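Local coordinates for fructosamine deglycase FrlB (Bacillus subtilis, PDB 3EUA), which catalyses the conversion of a range of fructosamine 6-phosphates to glucose 6-phosphate and a free amino acid, at residues K272-T284 with A295-A307. Residues are numbered along the deposited sequence; the frame is centred on the assembly and turned at random.
Sequences KLTVLDAASYDFT and APLVLNRVLRSYA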
ATOM      1  N   LYS A 272       7.049  23.914   7.775  1.00 23.00           N
ATOM      2  CA  LYS A 272       7.305  23.045   8.928  1.00 23.16           C
ATOM      3  C   LYS A 272       7.747  21.674   8.448  1.00 22.12           C
ATOM      4  O   LYS A 272       7.020  20.681   8.576  1.00 21.94           O
ATOM      5  CB  LYS A 272       6.064  22.920   9.816  1.00 23.29           C
ATOM      6  CG  LYS A 272       5.551  24.237  10.520  1.00 25.20           C
ATOM      7  CD  LYS A 272       4.144  23.958  11.104  1.00 25.07           C
ATOM      8  CE  LYS A 272       3.460  25.090  11.846  1.00 26.69           C
ATOM      9  NZ  LYS A 272       2.069  24.678  12.305  1.00 25.04           N
ATOM     10  N   LEU A 273       8.953  21.619   7.891  1.00 21.67           N
ATOM     11  CA  LEU A 273       9.508  20.380   7.317  1.00 21.29           C
ATOM     12  C   LEU A 273      10.583  19.782   8.202  1.00 21.26           C
ATOM     13  O   LEU A 273      11.424  20.501   8.728  1.00 21.24           O
ATOM     14  CB  LEU A 273      10.155  20.663   5.959  1.00 21.55           C
ATOM     15  CG  LEU A 273       9.298  21.325   4.890  1.00 22.40           C
ATOM     16  CD1 LEU A 273      10.065  21.375   3.599  1.00 22.73           C
ATOM     17  CD2 LEU A 273       7.987  20.563   4.683  1.00 23.02           C
ATOM     18  N   THR A 274      10.520  18.467   8.406  1.00 20.83           N
ATOM     19  CA  THR A 274      11.522  17.766   9.204  1.00 20.38           C
ATOM     20  C   THR A 274      12.086  16.793   8.225  1.00 20.55           C
ATOM     21  O   THR A 274      11.423  15.803   7.878  1.00 20.39           O
ATOM     22  CB  THR A 274      10.911  17.061  10.417  1.00 20.13           C
ATOM     23  OG1 THR A 274      10.394  18.054  11.318  1.00 19.19           O
ATOM     24  CG2 THR A 274      11.953  16.296  11.140  1.00 20.98           C
ATOM     25  N   VAL A 275      13.306  17.052   7.770  1.00 20.12           N
ATOM     26  CA  VAL A 275      13.911  16.249   6.722  1.00 20.25           C
ATOM     27  C   VAL A 275      15.020  15.323   7.225  1.00 20.52           C
ATOM     28  O   VAL A 275      15.946  15.764   7.891  1.00 20.32           O
ATOM     29  CB  VAL A 275      14.532  17.167   5.616  1.00 20.29           C
ATOM     30  CG1 VAL A 275      15.093  16.352   4.468  1.00 19.28           C
ATOM     31  CG2 VAL A 275      13.497  18.194   5.114  1.00 19.36           C
ATOM     32  N   LEU A 276      14.903  14.038   6.924  1.00 20.26           N
ATOM     33  CA  LEU A 276      15.944  13.065   7.297  1.00 20.69           C
ATOM     34  C   LEU A 276      16.485  12.539   6.004  1.00 20.58           C
ATOM     35  O   LEU A 276      15.771  11.852   5.254  1.00 20.06           O
ATOM     36  CB  LEU A 276      15.398  11.889   8.124  1.00 20.85           C
ATOM     37  CG  LEU A 276      15.093  12.164   9.586  1.00 22.05           C
ATOM     38  CD1 LEU A 276      13.853  13.038   9.714  1.00 22.93           C
ATOM     39  CD2 LEU A 276      14.927  10.806  10.270  1.00 23.50           C
ATOM     40  N   ASP A 277      17.732  12.887   5.710  1.00 20.79           N
ATOM     41  CA  ASP A 277      18.358  12.472   4.456  1.00 21.00           C
ATOM     42  C   ASP A 277      19.488  11.502   4.756  1.00 20.62           C
ATOM     43  O   ASP A 277      20.495  11.877   5.372  1.00 20.69           O
ATOM     44  CB  ASP A 277      18.879  13.708   3.691  1.00 21.22           C
ATOM     45  CG  ASP A 277      19.477  13.372   2.302  1.00 22.22           C
ATOM     46  OD1 ASP A 277      19.689  12.186   1.947  1.00 22.69           O
ATOM     47  OD2 ASP A 277      19.754  14.330   1.548  1.00 25.43           O
ATOM     48  N   ALA A 278      19.318  10.255   4.315  1.00 20.20           N
ATOM     49  CA  ALA A 278      20.294   9.196   4.518  1.00 20.47           C
ATOM     50  C   ALA A 278      21.666   9.531   3.910  1.00 20.94           C
ATOM     51  O   ALA A 278      22.694   9.018   4.335  1.00 20.89           O
ATOM     52  CB  ALA A 278      19.776   7.896   3.927  1.00 21.01           C
ATOM     53  N   ALA A 279      21.666  10.372   2.893  1.00 21.42           N
ATOM     54  CA  ALA A 279      22.922  10.787   2.278  1.00 21.83           C
ATOM     55  C   ALA A 279      23.798  11.574   3.252  1.00 22.35           C
ATOM     56  O   ALA A 279      25.018  11.643   3.049  1.00 22.33           O
ATOM     57  CB  ALA A 279      22.650  11.561   1.008  1.00 21.20           C
ATOM     58  N   SER A 280      23.204  12.138   4.313  1.00 23.48           N
ATOM     59  CA  SER A 280      23.953  12.889   5.330  1.00 24.04           C
ATOM     60  C   SER A 280      24.618  11.969   6.358  1.00 24.31           C
ATOM     61  O   SER A 280      25.379  12.454   7.175  1.00 24.11           O
ATOM     62  CB  SER A 280      23.052  13.921   6.011  1.00 24.14           C
ATOM     63  OG  SER A 280      22.049  13.304   6.793  1.00 24.94           O
ATOM     64  N   TYR A 281      24.327  10.662   6.321  1.00 24.37           N
ATOM     65  CA  TYR A 281      24.920   9.700   7.230  1.00 24.71           C
ATOM     66  C   TYR A 281      26.136   9.059   6.583  1.00 25.34           C
ATOM     67  O   TYR A 281      26.381   9.239   5.386  1.00 25.16           O
ATOM     68  CB  TYR A 281      23.877   8.650   7.683  1.00 24.72           C
ATOM     69  CG  TYR A 281      22.582   9.261   8.182  1.00 24.59           C
ATOM     70  CD1 TYR A 281      22.579  10.410   8.977  1.00 25.02           C
ATOM     71  CD2 TYR A 281      21.366   8.666   7.907  1.00 25.90           C
ATOM     72  CE1 TYR A 281      21.392  10.978   9.433  1.00 25.66           C
ATOM     73  CE2 TYR A 281      20.150   9.226   8.378  1.00 25.98           C
ATOM     74  CZ  TYR A 281      20.179  10.376   9.131  1.00 24.84           C
ATOM     75  OH  TYR A 281      19.008  10.921   9.580  1.00 24.63           O
ATOM     76  N   ASP A 282      26.899   8.303   7.370  1.00 26.30           N
ATOM     77  CA  ASP A 282      28.138   7.673   6.896  1.00 26.60           C
ATOM     78  C   ASP A 282      27.965   6.221   6.464  1.00 26.39           C
ATOM     79  O   ASP A 282      27.964   5.331   7.303  1.00 26.91           O
ATOM     80  CB  ASP A 282      29.168   7.780   8.022  1.00 26.19           C
ATOM     81  CG  ASP A 282      30.519   7.210   7.653  1.00 28.32           C
ATOM     82  OD1 ASP A 282      30.670   6.698   6.520  1.00 28.07           O
ATOM     83  OD2 ASP A 282      31.437   7.269   8.513  1.00 30.19           O
ATOM     84  N   PHE A 283      27.847   5.997   5.161  1.00 26.19           N
ATOM     85  CA  PHE A 283      27.723   4.665   4.583  1.00 26.16           C
ATOM     86  C   PHE A 283      29.003   4.253   3.879  1.00 26.51           C
ATOM     87  O   PHE A 283      28.986   3.373   3.039  1.00 27.32           O
ATOM     88  CB  PHE A 283      26.547   4.632   3.591  1.00 26.11           C
ATOM     89  CG  PHE A 283      25.174   4.652   4.260  1.00 24.74           C
ATOM     90  CD1 PHE A 283      24.589   5.849   4.654  1.00 25.36           C
ATOM     91  CD2 PHE A 283      24.473   3.482   4.450  1.00 25.37           C
ATOM     92  CE1 PHE A 283      23.343   5.855   5.265  1.00 25.38           C
ATOM     93  CE2 PHE A 283      23.240   3.484   5.052  1.00 23.31           C
ATOM     94  CZ  PHE A 283      22.676   4.662   5.465  1.00 24.66           C
ATOM     95  N   THR A 284      30.128   4.862   4.247  1.00 26.96           N
ATOM     96  CA  THR A 284      31.408   4.582   3.608  1.00 27.34           C
ATOM     97  C   THR A 284      31.912   3.139   3.790  1.00 27.82           C
ATOM     98  O   THR A 284      32.691   2.662   2.950  1.00 28.74           O
ATOM     99  CB  THR A 284      32.506   5.631   4.091  1.00 27.30           C
ATOM    100  OG1 THR A 284      32.774   5.485   5.488  1.00 27.46           O
ATOM    101  CG2 THR A 284      32.052   7.081   3.844  1.00 27.33           C
ATOM    102  N   ALA A 295      19.734   1.746   4.002  1.00 17.66           N
ATOM    103  CA  ALA A 295      19.400   3.112   4.462  1.00 18.54           C
ATOM    104  C   ALA A 295      18.104   3.196   5.255  1.00 17.95           C
ATOM    105  O   ALA A 295      18.050   3.968   6.228  1.00 18.25           O
ATOM    106  CB  ALA A 295      19.348   4.098   3.318  1.00 18.25           C
ATOM    107  N   PRO A 296      17.056   2.449   4.837  1.00 17.84           N
ATOM    108  CA  PRO A 296      15.817   2.563   5.635  1.00 17.67           C
ATOM    109  C   PRO A 296      15.957   2.167   7.115  1.00 17.85           C
ATOM    110  O   PRO A 296      15.216   2.690   7.981  1.00 17.95           O
ATOM    111  CB  PRO A 296      14.837   1.615   4.943  1.00 16.96           C
ATOM    112  CG  PRO A 296      15.464   1.104   3.724  1.00 19.09           C
ATOM    113  CD  PRO A 296      16.899   1.568   3.663  1.00 17.18           C
ATOM    114  N   LEU A 297      16.841   1.206   7.392  1.00 17.81           N
ATOM    115  CA  LEU A 297      17.108   0.774   8.784  1.00 17.96           C
ATOM    116  C   LEU A 297      17.686   1.920   9.585  1.00 17.88           C
ATOM    117  O   LEU A 297      17.289   2.159  10.735  1.00 18.58           O
ATOM    118  CB  LEU A 297      18.046  -0.409   8.862  1.00 17.70           C
ATOM    119  CG  LEU A 297      17.466  -1.753   8.477  1.00 19.83           C
ATOM    120  CD1 LEU A 297      16.752  -1.745   7.107  1.00 19.38           C
ATOM    121  CD2 LEU A 297      18.580  -2.774   8.483  1.00 20.16           C
ATOM    122  N   VAL A 298      18.591   2.652   8.983  1.00 17.68           N
ATOM    123  CA  VAL A 298      19.193   3.807   9.651  1.00 17.55           C
ATOM    124  C   VAL A 298      18.173   4.924   9.864  1.00 17.40           C
ATOM    125  O   VAL A 298      18.113   5.518  10.924  1.00 18.29           O
ATOM    126  CB  VAL A 298      20.347   4.382   8.822  1.00 17.26           C
ATOM    127  CG1 VAL A 298      21.022   5.470   9.636  1.00 15.86           C
ATOM    128  CG2 VAL A 298      21.363   3.276   8.487  1.00 18.63           C
ATOM    129  N   LEU A 299      17.381   5.212   8.828  1.00 17.54           N
ATOM    130  CA  LEU A 299      16.344   6.245   8.903  1.00 17.86           C
ATOM    131  C   LEU A 299      15.359   5.887  10.025  1.00 17.38           C
ATOM    132  O   LEU A 299      14.986   6.733  10.857  1.00 17.44           O
ATOM    133  CB  LEU A 299      15.667   6.426   7.526  1.00 17.98           C
ATOM    134  CG  LEU A 299      16.459   7.139   6.396  1.00 17.31           C
ATOM    135  CD1 LEU A 299      15.864   6.909   4.992  1.00 16.17           C
ATOM    136  CD2 LEU A 299      16.533   8.654   6.745  1.00 18.44           C
ATOM    137  N   ASN A 300      14.993   4.618  10.083  1.00 17.46           N
ATOM    138  CA  ASN A 300      14.109   4.144  11.119  1.00 18.41           C
ATOM    139  C   ASN A 300      14.670   4.320  12.531  1.00 18.16           C
ATOM    140  O   ASN A 300      13.923   4.674  13.464  1.00 18.39           O
ATOM    141  CB  ASN A 300      13.808   2.668  10.925  1.00 17.89           C
ATOM    142  CG  ASN A 300      12.794   2.176  11.892  1.00 21.11           C
ATOM    143  OD1 ASN A 300      11.680   2.668  11.897  1.00 22.49           O
ATOM    144  ND2 ASN A 300      13.146   1.156  12.695  1.00 20.79           N
ATOM    145  N   ARG A 301      15.960   4.028  12.694  1.00 18.48           N
ATOM    146  CA  ARG A 301      16.605   4.158  14.005  1.00 18.44           C
ATOM    147  C   ARG A 301      16.656   5.614  14.444  1.00 18.08           C
ATOM    148  O   ARG A 301      16.402   5.942  15.591  1.00 18.22           O
ATOM    149  CB  ARG A 301      18.015   3.585  13.967  1.00 18.87           C
ATOM    150  CG  ARG A 301      18.786   3.657  15.308  1.00 18.76           C
ATOM    151  CD  ARG A 301      18.071   2.836  16.427  1.00 20.95           C
ATOM    152  NE  ARG A 301      18.593   3.096  17.765  1.00 20.33           N
ATOM    153  CZ  ARG A 301      18.169   4.063  18.577  1.00 21.69           C
ATOM    154  NH1 ARG A 301      17.222   4.910  18.226  1.00 22.64           N
ATOM    155  NH2 ARG A 301      18.706   4.188  19.772  1.00 24.21           N
ATOM    156  N   VAL A 302      16.996   6.511  13.520  1.00 18.95           N
ATOM    157  CA  VAL A 302      17.045   7.948  13.846  1.00 18.60           C
ATOM    158  C   VAL A 302      15.668   8.453  14.263  1.00 19.14           C
ATOM    159  O   VAL A 302      15.533   9.182  15.258  1.00 19.34           O
ATOM    160  CB  VAL A 302      17.562   8.752  12.664  1.00 18.77           C
ATOM    161  CG1 VAL A 302      17.365  10.250  12.885  1.00 18.97           C
ATOM    162  CG2 VAL A 302      19.049   8.388  12.406  1.00 18.53           C
ATOM    163  N   LEU A 303      14.639   8.034  13.524  1.00 19.67           N
ATOM    164  CA  LEU A 303      13.255   8.413  13.815  1.00 19.63           C
ATOM    165  C   LEU A 303      12.829   7.977  15.211  1.00 20.59           C
ATOM    166  O   LEU A 303      12.065   8.675  15.866  1.00 20.47           O
ATOM    167  CB  LEU A 303      12.302   7.854  12.765  1.00 19.53           C
ATOM    168  CG  LEU A 303      12.223   8.608  11.441  1.00 18.99           C
ATOM    169  CD1 LEU A 303      11.401   7.807  10.478  1.00 17.81           C
ATOM    170  CD2 LEU A 303      11.653  10.032  11.652  1.00 18.58           C
ATOM    171  N   ARG A 304      13.352   6.853  15.686  1.00 21.98           N
ATOM    172  CA  ARG A 304      13.031   6.427  17.035  1.00 23.21           C
ATOM    173  C   ARG A 304      13.535   7.449  18.048  1.00 22.04           C
ATOM    174  O   ARG A 304      12.887   7.642  19.052  1.00 22.56           O
ATOM    175  CB  ARG A 304      13.628   5.073  17.376  1.00 24.56           C
ATOM    176  CG  ARG A 304      13.105   4.486  18.707  1.00 30.02           C
ATOM    177  CD  ARG A 304      11.794   3.843  18.466  1.00 37.27           C
ATOM    178  NE  ARG A 304      11.120   3.361  19.664  1.00 40.59           N
ATOM    179  CZ  ARG A 304      10.036   2.573  19.639  1.00 42.39           C
ATOM    180  NH1 ARG A 304       9.480   2.175  20.779  1.00 42.30           N
ATOM    181  NH2 ARG A 304       9.521   2.145  18.481  1.00 42.19           N
ATOM    182  N   SER A 305      14.681   8.090  17.814  1.00 21.75           N
ATOM    183  CA  SER A 305      15.190   9.085  18.750  1.00 21.53           C
ATOM    184  C   SER A 305      14.295  10.328  18.730  1.00 21.26           C
ATOM    185  O   SER A 305      14.102  10.982  19.755  1.00 20.44           O
ATOM    186  CB  SER A 305      16.657   9.407  18.447  1.00 22.21           C
ATOM    187  OG  SER A 305      16.804  10.059  17.205  1.00 21.42           O
ATOM    188  N   TYR A 306      13.722  10.632  17.557  1.00 20.85           N
ATOM    189  CA  TYR A 306      12.805  11.754  17.411  1.00 20.37           C
ATOM    190  C   TYR A 306      11.547  11.450  18.218  1.00 20.10           C
ATOM    191  O   TYR A 306      11.039  12.328  18.913  1.00 20.82           O
ATOM    192  CB  TYR A 306      12.452  12.019  15.941  1.00 20.32           C
ATOM    193  CG  TYR A 306      13.469  12.797  15.106  1.00 21.44           C
ATOM    194  CD1 TYR A 306      14.800  12.405  15.021  1.00 22.56           C
ATOM    195  CD2 TYR A 306      13.067  13.900  14.343  1.00 22.73           C
ATOM    196  CE1 TYR A 306      15.712  13.104  14.240  1.00 21.71           C
ATOM    197  CE2 TYR A 306      13.967  14.601  13.555  1.00 22.78           C
ATOM    198  CZ  TYR A 306      15.287  14.203  13.501  1.00 22.23           C
ATOM    199  OH  TYR A 306      16.176  14.915  12.709  1.00 21.32           O
ATOM    200  N   ALA A 307      11.072  10.210  18.133  1.00 19.54           N
ATOM    201  CA  ALA A 307       9.885   9.745  18.872  1.00 19.85           C
ATOM    202  C   ALA A 307      10.072   9.866  20.380  1.00 19.92           C
ATOM    203  O   ALA A 307       9.177  10.335  21.078  1.00 19.56           O
ATOM    204  CB  ALA A 307       9.549   8.294  18.478  1.00 19.36           C
TER
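In the second SIS domain, an alpha/beta fold with a parallel sheet, strand 273-277, outermost of its sheet within this chain, and the loop after it pack on residues 295-307 of helix 288-313; the axes of strand 273-277 and segment 295-307 approach to 9.5 Å, their N-to-C directions 142° apart, nearer antiparallel than parallel. Leu-276 is central: its CD2 lies 3.6 Å from Val-302 CG1 and equally near Leu-303 CD2, while Leu-299 CD2 reaches its CB at 3.7 Å. Thr-274 turns CG2 anti to its backbone N and meets the Tyr-306 ring edge, 3.6 Å from CE2. Where the chain leaves the strand, two small side chains let it come close, Ala-278 CB lying 3.9 Å from Ala-295 CB. The Tyr-281 ring, one face over Asp-277 O, takes Leu-299 CD2 at its edge; Tyr-281 CD2 lies 3.6 Å from Val-298 CG1, and the hydroxyl, beside Val-302, hydrogen-bonds Glu-179. Replacing Tyr-281 with alanine would probably open a gap beside Val-298 and Val-302 and cost Glu-179 this partner. Phe-283 CZ meets Val-298 CG2 at 3.6 Å. Backbone bonds join strand 273-277 to 246-250; helix 158-190 borders Thr-274 and Tyr-306, helix 205-220 touches Leu-303, and Val-275, its CB directed away from residues 295-307, touches helix 256-269.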